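Local coordinates for protein CEL44C (Paenibacillus polymyxa, PDB 2YIH) that hydrolyses the beta-1,4-linked glucan backbone of xyloglucan, and probably that of related cellulosic glucans, as a family 44 glycoside hydrolase, at residues 283-288 with 354-359; 460-465 with 503-508; 140-145 with 159-164; 43-48 with 90-95. The protein carries 8 engineered substitutions. All coordinates share one frame; numbering follows the deposited sequence.

Interaction 1. Residues 283-288 with 354-359; sequences VHWYPE and LAMTSY. Engineered in segment 354-359: Ser358 (natural residue Glu). With BGC (beta-D-glucopyranose), chain B.
Ser358 CB sits squarely over the His284 ring in a CH-pi contact, 3.3 Å from its centroid, and Thr357 meets the same ring at its edge, in plane, with OG1 2.9 Å from NE2. That hydrogen bond is weak, bent to 116° at the hydrogen; OG1 is also bonded to Asp282, and ND1 of the imidazole to Glu187. Replacing His284 with an alanine would probably leave Glu187 without this partner and open a gap beside Ser358 CB. The backbones here belong to the sixth and seventh strands of the (beta/alpha)8 barrel: Val283 N reaches Ala355 O at 3.0 Å, and Trp285 N reaches Ser358 O at 2.9 Å. On the outer, helix-covered face, Met356 starts with CG anti to the backbone N (chi1 -176°) and bends at its last torsion, which brings CE to 3.8 Å from Trp285 CB, while SD stands obliquely to the indole, 5.0 Å from the centroid of its five-membered ring, a Met-aromatic contact. Toward the sugar cleft the fit slackens. Tyr286, partly exposed and touching a bound glucose, keeps one short link, 2.6 Å from its OH to OG of Ser358, an engineered residue (naturally Glu). Farther along, Glu288 OE2 accepts a 2.7 Å hydrogen bond from O2 of another glucose.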
# COMPACT_ATOMS: atom_id res chain seq x y z
N VAL A 283 -1.29 -7.64 0.68
CA VAL A 283 -2.71 -7.56 0.30
C VAL A 283 -3.10 -6.19 -0.28
O VAL A 283 -2.43 -5.17 -0.04
CB VAL A 283 -3.64 -7.86 1.50
CG1 VAL A 283 -3.38 -9.26 2.03
CG2 VAL A 283 -3.46 -6.82 2.61
N HIS A 284 -4.17 -6.18 -1.07
CA HIS A 284 -4.89 -4.95 -1.42
C HIS A 284 -6.19 -4.84 -0.61
O HIS A 284 -6.80 -5.85 -0.27
CB HIS A 284 -5.18 -4.97 -2.92
CG HIS A 284 -3.94 -5.00 -3.75
ND1 HIS A 284 -3.94 -5.13 -5.13
CD2 HIS A 284 -2.64 -4.84 -3.39
CE1 HIS A 284 -2.69 -5.08 -5.58
NE2 HIS A 284 -1.88 -4.90 -4.54
N TRP A 285 -6.61 -3.61 -0.35
CA TRP A 285 -7.79 -3.38 0.48
C TRP A 285 -8.57 -2.17 -0.02
O TRP A 285 -8.18 -1.02 0.22
CB TRP A 285 -7.34 -3.19 1.93
CG TRP A 285 -8.48 -2.93 2.89
CD1 TRP A 285 -8.78 -1.74 3.49
CD2 TRP A 285 -9.38 -3.90 3.44
NE1 TRP A 285 -9.85 -1.91 4.36
CE2 TRP A 285 -10.24 -3.22 4.34
CE3 TRP A 285 -9.56 -5.28 3.25
CZ2 TRP A 285 -11.23 -3.89 5.10
CZ3 TRP A 285 -10.57 -5.95 4.01
CH2 TRP A 285 -11.40 -5.24 4.88
N TYR A 286 -9.65 -2.43 -0.75
CA TYR A 286 -10.57 -1.38 -1.13
C TYR A 286 -11.82 -1.58 -0.30
O TYR A 286 -12.52 -2.60 -0.45
CB TYR A 286 -10.88 -1.48 -2.63
CG TYR A 286 -9.65 -1.32 -3.48
CD1 TYR A 286 -9.02 -0.08 -3.61
CD2 TYR A 286 -9.05 -2.43 -4.07
CE1 TYR A 286 -7.90 0.06 -4.40
CE2 TYR A 286 -7.91 -2.29 -4.87
CZ TYR A 286 -7.36 -1.02 -5.00
OH TYR A 286 -6.26 -0.84 -5.78
N PRO A 287 -12.08 -0.66 0.63
CA PRO A 287 -13.23 -0.83 1.54
C PRO A 287 -14.52 -1.15 0.78
O PRO A 287 -14.78 -0.55 -0.28
CB PRO A 287 -13.32 0.53 2.25
CG PRO A 287 -11.87 1.00 2.32
CD PRO A 287 -11.23 0.49 1.00
N GLU A 288 -15.26 -2.15 1.27
CA GLU A 288 -16.62 -2.41 0.80
C GLU A 288 -17.65 -1.62 1.60
O GLU A 288 -18.85 -1.72 1.32
CB GLU A 288 -16.94 -3.91 0.88
CG GLU A 288 -16.09 -4.77 -0.06
CD GLU A 288 -16.66 -4.87 -1.48
OE1 GLU A 288 -17.58 -4.10 -1.83
OE2 GLU A 288 -16.21 -5.75 -2.24
N LEU A 354 3.95 -7.40 6.91
CA LEU A 354 2.61 -7.19 6.34
C LEU A 354 2.59 -5.88 5.55
O LEU A 354 3.07 -4.84 6.05
CB LEU A 354 1.60 -7.13 7.47
CG LEU A 354 0.13 -6.96 7.09
CD1 LEU A 354 -0.36 -8.15 6.24
CD2 LEU A 354 -0.68 -6.80 8.40
N ALA A 355 2.03 -5.90 4.33
CA ALA A 355 1.95 -4.68 3.51
C ALA A 355 0.59 -4.58 2.87
O ALA A 355 0.03 -5.60 2.44
CB ALA A 355 3.03 -4.64 2.42
N MET A 356 0.09 -3.36 2.78
CA MET A 356 -1.17 -3.06 2.10
C MET A 356 -0.82 -2.25 0.85
O MET A 356 -0.71 -1.02 0.91
CB MET A 356 -2.10 -2.28 3.03
CG MET A 356 -3.45 -2.03 2.40
SD MET A 356 -4.58 -1.21 3.56
CE MET A 356 -4.90 -2.47 4.69
N THR A 357 -0.50 -2.95 -0.25
CA THR A 357 0.19 -2.32 -1.39
C THR A 357 -0.71 -1.63 -2.40
O THR A 357 -0.22 -1.06 -3.38
CB THR A 357 1.04 -3.35 -2.17
OG1 THR A 357 0.20 -4.43 -2.60
CG2 THR A 357 2.16 -3.90 -1.24
N SER A 358 -2.01 -1.71 -2.19
CA SER A 358 -2.94 -0.93 -3.02
C SER A 358 -4.22 -0.76 -2.22
O SER A 358 -4.85 -1.76 -1.78
CB SER A 358 -3.16 -1.67 -4.36
OG SER A 358 -3.64 -0.80 -5.40
N TYR A 359 -4.62 0.49 -2.01
CA TYR A 359 -5.83 0.78 -1.23
C TYR A 359 -6.28 2.21 -1.49
O TYR A 359 -5.48 3.06 -1.88
CB TYR A 359 -5.58 0.57 0.27
CG TYR A 359 -4.73 1.65 0.96
CD1 TYR A 359 -3.33 1.62 0.90
CD2 TYR A 359 -5.34 2.68 1.67
CE1 TYR A 359 -2.56 2.63 1.50
CE2 TYR A 359 -4.60 3.66 2.30
CZ TYR A 359 -3.22 3.63 2.22
OH TYR A 359 -2.49 4.58 2.90
C2 BGC B . -15.21 -6.35 -5.65
C3 BGC B . -14.66 -5.60 -6.85
C4 BGC B . -13.72 -6.50 -7.69
C5 BGC B . -14.51 -7.76 -8.01
C6 BGC B . -13.78 -8.78 -8.87
C1 BGC B . -15.86 -7.65 -6.06
O2 BGC B . -16.19 -5.59 -4.94
O3 BGC B . -13.91 -4.50 -6.35
O4 BGC B . -13.21 -5.80 -8.85
O5 BGC B . -14.92 -8.44 -6.80
O6 BGC B . -14.69 -9.83 -9.21

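Interaction 2. Residues 460-465 with 503-508; sequences FDAQFD and YTVPPL
Phe460 carries its CG between the backbone N and the carbonyl carbon (chi1 55°), which swings the ring across toward the neighbouring strand and beside Val505; Val505 CG2, set beside its own backbone N, then comes 3.6 Å from Phe460 CE1, the two side chains lying side by side and pointing the same way. This is an antiparallel pairing at the margin of the all-beta domain, apparently a beta-sandwich, that accompanies the catalytic barrel in this family 44 portion of a larger multidomain enzyme: strand 500-505 is outermost in its sheet, and strand 460-467 separates it from the N-terminal strand 9-22. Phe460 with Val505 and Ala462 with Tyr503 are hydrogen-bonded pairs. In the first, Phe460 N reaches Val505 O at 3.1 Å and Val505 N reaches Phe460 O at 2.9 Å; in the second, Ala462 N lies 2.9 Å from Tyr503 O and Tyr503 N 3.0 Å from Ala462 O. The short strand segments are markedly twisted, 139° between their directions.

The two faces differ sharply. Phe460, Ala462 and Val505 are buried, and Phe464 presents its ring edge to Tyr503 CB, while stacking on Phe501; Tyr503 itself extends toward strand 487-493, where its OH bonds Ala491 O. On the other face, nearer solvent, Asp461 and Thr504 form the non-hydrogen-bonded pair between the two hydrogen-bonded ones, and their side chains supply the link that the backbone lacks there: Thr504 OG1 donates to Asp461 OD1 at 2.7 Å, approaching from above the carboxylate, 43° out of its plane.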
# COMPACT_ATOMS: atom_id res chain seq x y z
N PHE A 460 -15.59 20.51 18.47
CA PHE A 460 -15.37 20.18 19.87
C PHE A 460 -14.15 20.91 20.41
O PHE A 460 -13.22 21.24 19.67
CB PHE A 460 -15.26 18.66 20.11
CG PHE A 460 -14.21 17.96 19.27
CD1 PHE A 460 -12.85 18.05 19.59
CD2 PHE A 460 -14.59 17.10 18.26
CE1 PHE A 460 -11.88 17.38 18.83
CE2 PHE A 460 -13.64 16.39 17.52
CZ PHE A 460 -12.30 16.52 17.80
N ASP A 461 -14.10 21.08 21.73
CA ASP A 461 -12.88 21.56 22.37
C ASP A 461 -12.13 20.31 22.83
O ASP A 461 -12.66 19.54 23.62
CB ASP A 461 -13.22 22.43 23.60
CG ASP A 461 -13.67 23.84 23.23
OD1 ASP A 461 -13.62 24.23 22.04
OD2 ASP A 461 -14.13 24.56 24.15
N ALA A 462 -10.93 20.10 22.30
CA ALA A 462 -10.12 18.96 22.72
C ALA A 462 -9.26 19.40 23.89
O ALA A 462 -8.46 20.32 23.76
CB ALA A 462 -9.22 18.47 21.56
N GLN A 463 -9.44 18.74 25.04
CA GLN A 463 -8.65 19.02 26.22
C GLN A 463 -7.55 17.97 26.28
O GLN A 463 -7.84 16.79 26.49
CB GLN A 463 -9.57 18.87 27.45
CG GLN A 463 -8.89 18.96 28.79
CD GLN A 463 -9.89 18.88 29.92
OE1 GLN A 463 -9.54 18.53 31.05
NE2 GLN A 463 -11.15 19.16 29.62
N PHE A 464 -6.31 18.39 26.01
CA PHE A 464 -5.17 17.46 25.97
C PHE A 464 -4.49 17.38 27.34
O PHE A 464 -4.24 18.41 27.97
CB PHE A 464 -4.14 17.91 24.96
CG PHE A 464 -4.59 17.81 23.54
CD1 PHE A 464 -5.28 18.86 22.94
CD2 PHE A 464 -4.31 16.67 22.78
CE1 PHE A 464 -5.68 18.78 21.61
CE2 PHE A 464 -4.70 16.59 21.43
CZ PHE A 464 -5.40 17.64 20.87
N ASP A 465 -4.18 16.16 27.76
CA ASP A 465 -3.43 15.90 29.00
C ASP A 465 -2.18 15.14 28.57
O ASP A 465 -2.31 14.11 27.94
CB ASP A 465 -4.28 15.04 29.96
CG ASP A 465 -3.49 14.53 31.17
OD1 ASP A 465 -3.15 15.34 32.06
N TYR A 503 -7.63 22.98 22.67
CA TYR A 503 -7.64 23.54 21.31
C TYR A 503 -8.95 23.16 20.67
O TYR A 503 -9.38 22.02 20.78
CB TYR A 503 -6.46 22.98 20.49
CG TYR A 503 -6.03 23.88 19.36
CD1 TYR A 503 -5.23 24.98 19.60
CD2 TYR A 503 -6.51 23.68 18.06
CE1 TYR A 503 -4.83 25.82 18.56
CE2 TYR A 503 -6.13 24.51 17.02
CZ TYR A 503 -5.28 25.57 17.26
OH TYR A 503 -4.87 26.42 16.24
N THR A 504 -9.61 24.10 19.99
CA THR A 504 -10.90 23.80 19.39
C THR A 504 -10.64 23.19 18.01
O THR A 504 -9.89 23.75 17.22
CB THR A 504 -11.75 25.09 19.24
OG1 THR A 504 -11.94 25.69 20.55
CG2 THR A 504 -13.12 24.78 18.63
N VAL A 505 -11.31 22.08 17.72
CA VAL A 505 -11.26 21.48 16.38
C VAL A 505 -12.63 21.63 15.71
O VAL A 505 -13.60 21.03 16.11
CB VAL A 505 -10.86 19.99 16.46
CG1 VAL A 505 -10.58 19.44 15.04
CG2 VAL A 505 -9.61 19.82 17.37
N PRO A 506 -12.71 22.48 14.68
CA PRO A 506 -13.98 22.65 13.97
C PRO A 506 -14.39 21.36 13.27
O PRO A 506 -13.56 20.46 13.12
CB PRO A 506 -13.64 23.73 12.91
CG PRO A 506 -12.50 24.44 13.46
CD PRO A 506 -11.67 23.38 14.17
N PRO A 507 -15.65 21.28 12.80
CA PRO A 507 -16.07 20.09 12.07
C PRO A 507 -15.17 19.89 10.84
O PRO A 507 -14.67 20.86 10.25
CB PRO A 507 -17.48 20.48 11.58
CG PRO A 507 -17.90 21.60 12.47
CD PRO A 507 -16.67 22.34 12.75
N LEU A 508 -15.02 18.63 10.43
CA LEU A 508 -14.31 18.31 9.17
C LEU A 508 -12.97 19.04 9.08
O LEU A 508 -12.66 19.65 8.07
CB LEU A 508 -15.21 18.65 7.98
CG LEU A 508 -16.56 17.90 8.05
CD1 LEU A 508 -17.55 18.30 6.92
CD2 LEU A 508 -16.37 16.38 8.06

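Interaction 3. Residues 140-145 with 159-164; sequences NAKNAP and VDEFVH
A polar, salt-bridged contact joins the loop 140-145, which follows strand 135-139, to the first turn of helix 159-170, the helix that lies in the chain between the third and fourth barrel strands. Two carboxylates of that turn do most of the holding. Asp160 N donates to Asn140 O at 3.0 Å, and its side chain answers in the other direction: with CG between the backbone N and the carbonyl carbon (chi1 67°), OD1 receives Lys142 N at 3.0 Å on its syn side. OD2 of the same group takes a 2.6 Å hydrogen bond from a water, which in turn accepts from Asn143 N. One residue on, Glu161 OE2 forms a salt bridge with Lys142 NZ, 2.7 Å long. The extended lysine chain crosses the glutamate obliquely, and its ammonium also donates to Pro145 O at 2.8 Å, tying together two points of this stretch of loop. Gln147 completes both ends, its OE1 bonding NZ and its N bonding Glu161 OE2. Beyond these bonds Asn140 and Val159 lie side by side, OD1 of the amide 3.9 Å from Val159 CG2, while ND2 bonds Ser214. Glu161 is about 6 Å, at the nearest side-chain atom, from the bound calcium ion but does not ligate it. Paired with Lys142 and the backbone N of Gln147, its carboxylate is probably ionised, with the lysine ammonium offsetting its charge.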
# COMPACT_ATOMS: atom_id res chain seq x y z
N ASN A 140 11.51 -18.36 -15.44
CA ASN A 140 12.02 -17.75 -14.23
C ASN A 140 13.52 -17.75 -14.19
O ASN A 140 14.14 -16.72 -13.82
CB ASN A 140 11.45 -18.45 -13.00
CG ASN A 140 9.99 -18.15 -12.82
OD1 ASN A 140 9.50 -17.08 -13.24
ND2 ASN A 140 9.26 -19.09 -12.27
N ALA A 141 14.11 -18.89 -14.56
CA ALA A 141 15.60 -19.05 -14.53
C ALA A 141 16.16 -19.42 -15.91
O ALA A 141 15.84 -20.48 -16.48
CB ALA A 141 16.00 -20.10 -13.48
N LYS A 142 16.97 -18.52 -16.46
CA LYS A 142 17.49 -18.67 -17.82
C LYS A 142 18.38 -19.90 -17.98
O LYS A 142 18.36 -20.57 -19.03
CB LYS A 142 18.27 -17.40 -18.22
CG LYS A 142 18.62 -17.36 -19.70
CD LYS A 142 19.46 -16.11 -20.06
CE LYS A 142 19.54 -16.02 -21.61
NZ LYS A 142 20.51 -14.91 -22.01
N ASN A 143 19.17 -20.19 -16.94
CA ASN A 143 20.16 -21.29 -17.05
C ASN A 143 21.06 -21.16 -18.30
O ASN A 143 21.32 -22.14 -19.01
CB ASN A 143 19.48 -22.68 -16.96
CG ASN A 143 18.78 -22.92 -15.62
OD1 ASN A 143 17.72 -23.59 -15.55
ND2 ASN A 143 19.30 -22.32 -14.57
N ALA A 144 21.52 -19.95 -18.56
CA ALA A 144 22.42 -19.66 -19.68
C ALA A 144 23.03 -18.31 -19.35
O ALA A 144 22.48 -17.59 -18.50
CB ALA A 144 21.63 -19.58 -21.01
N PRO A 145 24.10 -17.92 -20.08
CA PRO A 145 24.75 -16.67 -19.72
C PRO A 145 23.77 -15.50 -19.86
O PRO A 145 23.05 -15.43 -20.85
CB PRO A 145 25.88 -16.55 -20.75
CG PRO A 145 26.28 -17.99 -20.99
CD PRO A 145 24.95 -18.75 -20.97
N VAL A 159 13.13 -13.99 -16.15
CA VAL A 159 12.95 -13.04 -15.04
C VAL A 159 14.27 -12.85 -14.32
O VAL A 159 14.62 -11.71 -13.95
CB VAL A 159 11.85 -13.47 -14.07
CG1 VAL A 159 11.68 -12.40 -12.99
CG2 VAL A 159 10.53 -13.65 -14.81
N ASP A 160 15.05 -13.92 -14.12
CA ASP A 160 16.30 -13.74 -13.39
C ASP A 160 17.33 -12.91 -14.17
O ASP A 160 18.15 -12.21 -13.57
CB ASP A 160 16.87 -15.07 -12.83
CG ASP A 160 17.33 -16.04 -13.91
OD1 ASP A 160 17.04 -15.88 -15.11
OD2 ASP A 160 18.00 -17.03 -13.51
N GLU A 161 17.23 -12.93 -15.50
CA GLU A 161 18.03 -12.06 -16.36
C GLU A 161 17.69 -10.59 -16.10
O GLU A 161 18.56 -9.72 -16.07
CB GLU A 161 17.80 -12.42 -17.84
CG GLU A 161 18.72 -11.64 -18.77
CD GLU A 161 18.75 -12.22 -20.16
OE1 GLU A 161 17.69 -12.29 -20.79
OE2 GLU A 161 19.83 -12.69 -20.58
N PHE A 162 16.41 -10.32 -15.91
CA PHE A 162 15.99 -8.97 -15.62
C PHE A 162 16.53 -8.55 -14.24
O PHE A 162 16.97 -7.40 -14.04
CB PHE A 162 14.47 -8.91 -15.66
CG PHE A 162 13.92 -7.57 -15.24
CD1 PHE A 162 14.37 -6.40 -15.86
CD2 PHE A 162 13.01 -7.49 -14.20
CE1 PHE A 162 13.84 -5.16 -15.48
CE2 PHE A 162 12.49 -6.24 -13.81
CZ PHE A 162 12.90 -5.11 -14.48
N VAL A 163 16.37 -9.42 -13.25
CA VAL A 163 16.90 -9.09 -11.92
C VAL A 163 18.42 -8.88 -11.97
O VAL A 163 18.96 -7.93 -11.39
CB VAL A 163 16.49 -10.11 -10.83
CG1 VAL A 163 17.08 -9.68 -9.44
CG2 VAL A 163 14.97 -10.21 -10.74
N HIS A 164 19.11 -9.72 -12.73
CA HIS A 164 20.55 -9.51 -12.91
C HIS A 164 20.87 -8.15 -13.53
O HIS A 164 21.87 -7.51 -13.15
CB HIS A 164 21.14 -10.66 -13.76
CG HIS A 164 22.54 -10.41 -14.23
ND1 HIS A 164 23.64 -10.81 -13.51
CD2 HIS A 164 23.01 -9.84 -15.36
CE1 HIS A 164 24.74 -10.46 -14.16
NE2 HIS A 164 24.38 -9.86 -15.28
O HOH W 1 19.78 -18.66 -14.57

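Interaction 4. Residues 43-48 with 90-95; sequences RRLGGN and AVVTSF. Engineered in segment 90-95: Val92 (natural residue Thr). With BGC (beta-D-glucopyranose), chain C; EDO (1,2-ethanediol), chain N; EDO (1,2-ethanediol), chain L.
Arg43 NH1 is held twice from helix 90-102: it donates to Phe95 O, 3.0 Å away and 155° at the hydrogen, and to Ser99 OG. The bond to Phe95 O lies close to the guanidinium plane, while NE of the same group forms a salt bridge with Asp33. These grips lay the guanidinium over one face of the Phe95 ring, offset toward its rim, the planes 25° apart, with NH1 3.6 Å from CE1. Over the opposite face comes Leu45, its CB 3.8 Å from the ring centroid in a CH-pi contact. Phe95 reaches into this slot because its CG stands anti to the backbone N (chi1 169°). Leu45 CD2 goes on to touch CG2 of Val92, an engineered residue (naturally Thr), at 3.8 Å. The contact seats the helix against the second barrel strand, antiparallel to it, as in a (beta/alpha)8 barrel; past the strand end, Asn48 ND2, also bonded to Asp65, makes a weak hydrogen bond to O3 of a bound glucose. With an alanine in place of Phe95, a gap would probably open between Leu45 and the guanidinium, which would lose the ring beneath it. The buried arginine charge is probably offset at least in part by Asp33, with Phe95 O and the aromatic face easing its burial.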
# COMPACT_ATOMS: atom_id res chain seq x y z
N ARG A 43 7.67 3.79 -3.00
CA ARG A 43 6.96 3.83 -4.29
C ARG A 43 6.82 2.41 -4.82
O ARG A 43 7.76 1.62 -4.71
CB ARG A 43 7.75 4.72 -5.29
CG ARG A 43 7.74 6.19 -4.81
CD ARG A 43 8.61 7.10 -5.69
NE ARG A 43 8.07 7.28 -7.05
CZ ARG A 43 8.69 6.87 -8.16
NH1 ARG A 43 9.78 6.12 -8.08
NH2 ARG A 43 8.19 7.18 -9.34
N ARG A 44 5.68 2.09 -5.44
CA ARG A 44 5.43 0.75 -5.97
C ARG A 44 5.17 0.87 -7.46
O ARG A 44 4.40 1.73 -7.89
CB ARG A 44 4.18 0.16 -5.32
CG ARG A 44 3.67 -1.16 -5.98
CD ARG A 44 2.64 -1.77 -5.05
NE ARG A 44 2.09 -3.04 -5.57
CZ ARG A 44 0.95 -3.16 -6.24
NH1 ARG A 44 0.29 -2.08 -6.68
NH2 ARG A 44 0.49 -4.39 -6.55
N LEU A 45 5.74 -0.06 -8.22
CA LEU A 45 5.40 -0.21 -9.64
C LEU A 45 4.63 -1.54 -9.72
O LEU A 45 5.23 -2.62 -9.74
CB LEU A 45 6.68 -0.24 -10.50
CG LEU A 45 6.42 -0.43 -12.00
CD1 LEU A 45 5.64 0.74 -12.57
CD2 LEU A 45 7.74 -0.58 -12.74
N GLY A 46 3.32 -1.43 -9.77
CA GLY A 46 2.46 -2.63 -9.68
C GLY A 46 1.08 -2.36 -10.18
O GLY A 46 0.87 -1.40 -10.90
N GLY A 47 0.16 -3.28 -9.90
CA GLY A 47 -1.17 -3.21 -10.48
C GLY A 47 -1.32 -3.98 -11.78
O GLY A 47 -0.42 -4.68 -12.22
N ASN A 48 -2.50 -3.85 -12.39
CA ASN A 48 -2.87 -4.80 -13.47
C ASN A 48 -1.88 -4.76 -14.64
O ASN A 48 -1.60 -5.79 -15.26
CB ASN A 48 -4.28 -4.47 -13.95
CG ASN A 48 -5.32 -4.74 -12.89
OD1 ASN A 48 -5.08 -5.49 -11.97
ND2 ASN A 48 -6.53 -4.21 -13.07
N ALA A 90 13.62 0.05 -19.49
CA ALA A 90 13.55 1.51 -19.27
C ALA A 90 12.37 1.96 -18.39
O ALA A 90 12.49 2.91 -17.62
CB ALA A 90 13.57 2.27 -20.61
N VAL A 91 11.22 1.30 -18.48
CA VAL A 91 10.12 1.69 -17.57
C VAL A 91 10.56 1.51 -16.10
O VAL A 91 10.31 2.38 -15.24
CB VAL A 91 8.82 0.85 -17.84
CG1 VAL A 91 7.82 0.96 -16.67
CG2 VAL A 91 8.13 1.32 -19.15
N VAL A 92 11.23 0.39 -15.84
CA VAL A 92 11.61 0.07 -14.47
C VAL A 92 12.80 0.90 -14.00
O VAL A 92 12.83 1.38 -12.86
CB VAL A 92 11.87 -1.40 -14.29
CG1 VAL A 92 12.33 -1.69 -12.82
CG2 VAL A 92 10.58 -2.18 -14.60
N THR A 93 13.80 1.06 -14.86
CA THR A 93 14.95 1.88 -14.49
C THR A 93 14.58 3.36 -14.35
O THR A 93 15.08 4.04 -13.43
CB THR A 93 16.17 1.70 -15.45
OG1 THR A 93 15.83 2.16 -16.77
CG2 THR A 93 16.60 0.23 -15.47
N SER A 94 13.72 3.87 -15.22
CA SER A 94 13.28 5.25 -15.04
C SER A 94 12.52 5.41 -13.70
O SER A 94 12.72 6.39 -12.96
CB SER A 94 12.45 5.72 -16.25
OG SER A 94 12.04 7.08 -16.08
N PHE A 95 11.69 4.42 -13.38
CA PHE A 95 10.94 4.40 -12.11
C PHE A 95 11.94 4.41 -10.95
O PHE A 95 11.82 5.19 -10.00
CB PHE A 95 10.05 3.14 -12.07
CG PHE A 95 9.43 2.87 -10.71
CD1 PHE A 95 8.34 3.63 -10.26
CD2 PHE A 95 9.96 1.90 -9.86
CE1 PHE A 95 7.74 3.35 -9.01
CE2 PHE A 95 9.44 1.67 -8.58
CZ PHE A 95 8.32 2.40 -8.15
C2 BGC C . -11.43 -5.63 -10.51
C3 BGC C . -9.91 -5.70 -10.67
C4 BGC C . -9.26 -4.60 -9.84
C5 BGC C . -9.81 -4.54 -8.41
C6 BGC C . -9.29 -3.27 -7.75
C1 BGC C . -11.79 -5.71 -9.03
O2 BGC C . -12.08 -6.71 -11.21
O3 BGC C . -9.53 -5.53 -12.04
O4 BGC C . -7.83 -4.68 -9.79
O5 BGC C . -11.24 -4.54 -8.43
O6 BGC C . -9.43 -2.15 -8.64
C1 EDO N . 16.32 4.87 -18.07
O1 EDO N . 16.75 4.64 -16.72
C2 EDO N . 15.62 6.21 -18.25
O2 EDO N . 14.74 6.06 -19.38
C1 EDO L . 1.65 0.69 -13.25
O1 EDO L . 0.88 -0.52 -13.30
C2 EDO L . 0.77 1.79 -13.84
O2 EDO L . -0.32 2.02 -12.95

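In the fold
From the N terminus, the four contacts come strictly in series, none nested or crossed. Interaction 4 closes first, tying the second barrel strand to helix 90-102; interaction 3 follows with a short closure of the loop beside the calcium site onto helix 159-170. These two touch, Phe162 CZ lying 3.7 Å from Val92 CG2, so the two helices pack as neighbours. Interaction 1 closes a longer excursion, joining barrel strands six and seven, and meets interaction 4 across the barrel interior, where Arg44 packs against His284 and Thr357. Interaction 2 comes last, in the separate beta domain, its nearest atoms about 17 Å from those of interaction 1; N-terminal strand 9-22 belongs to that same sheet.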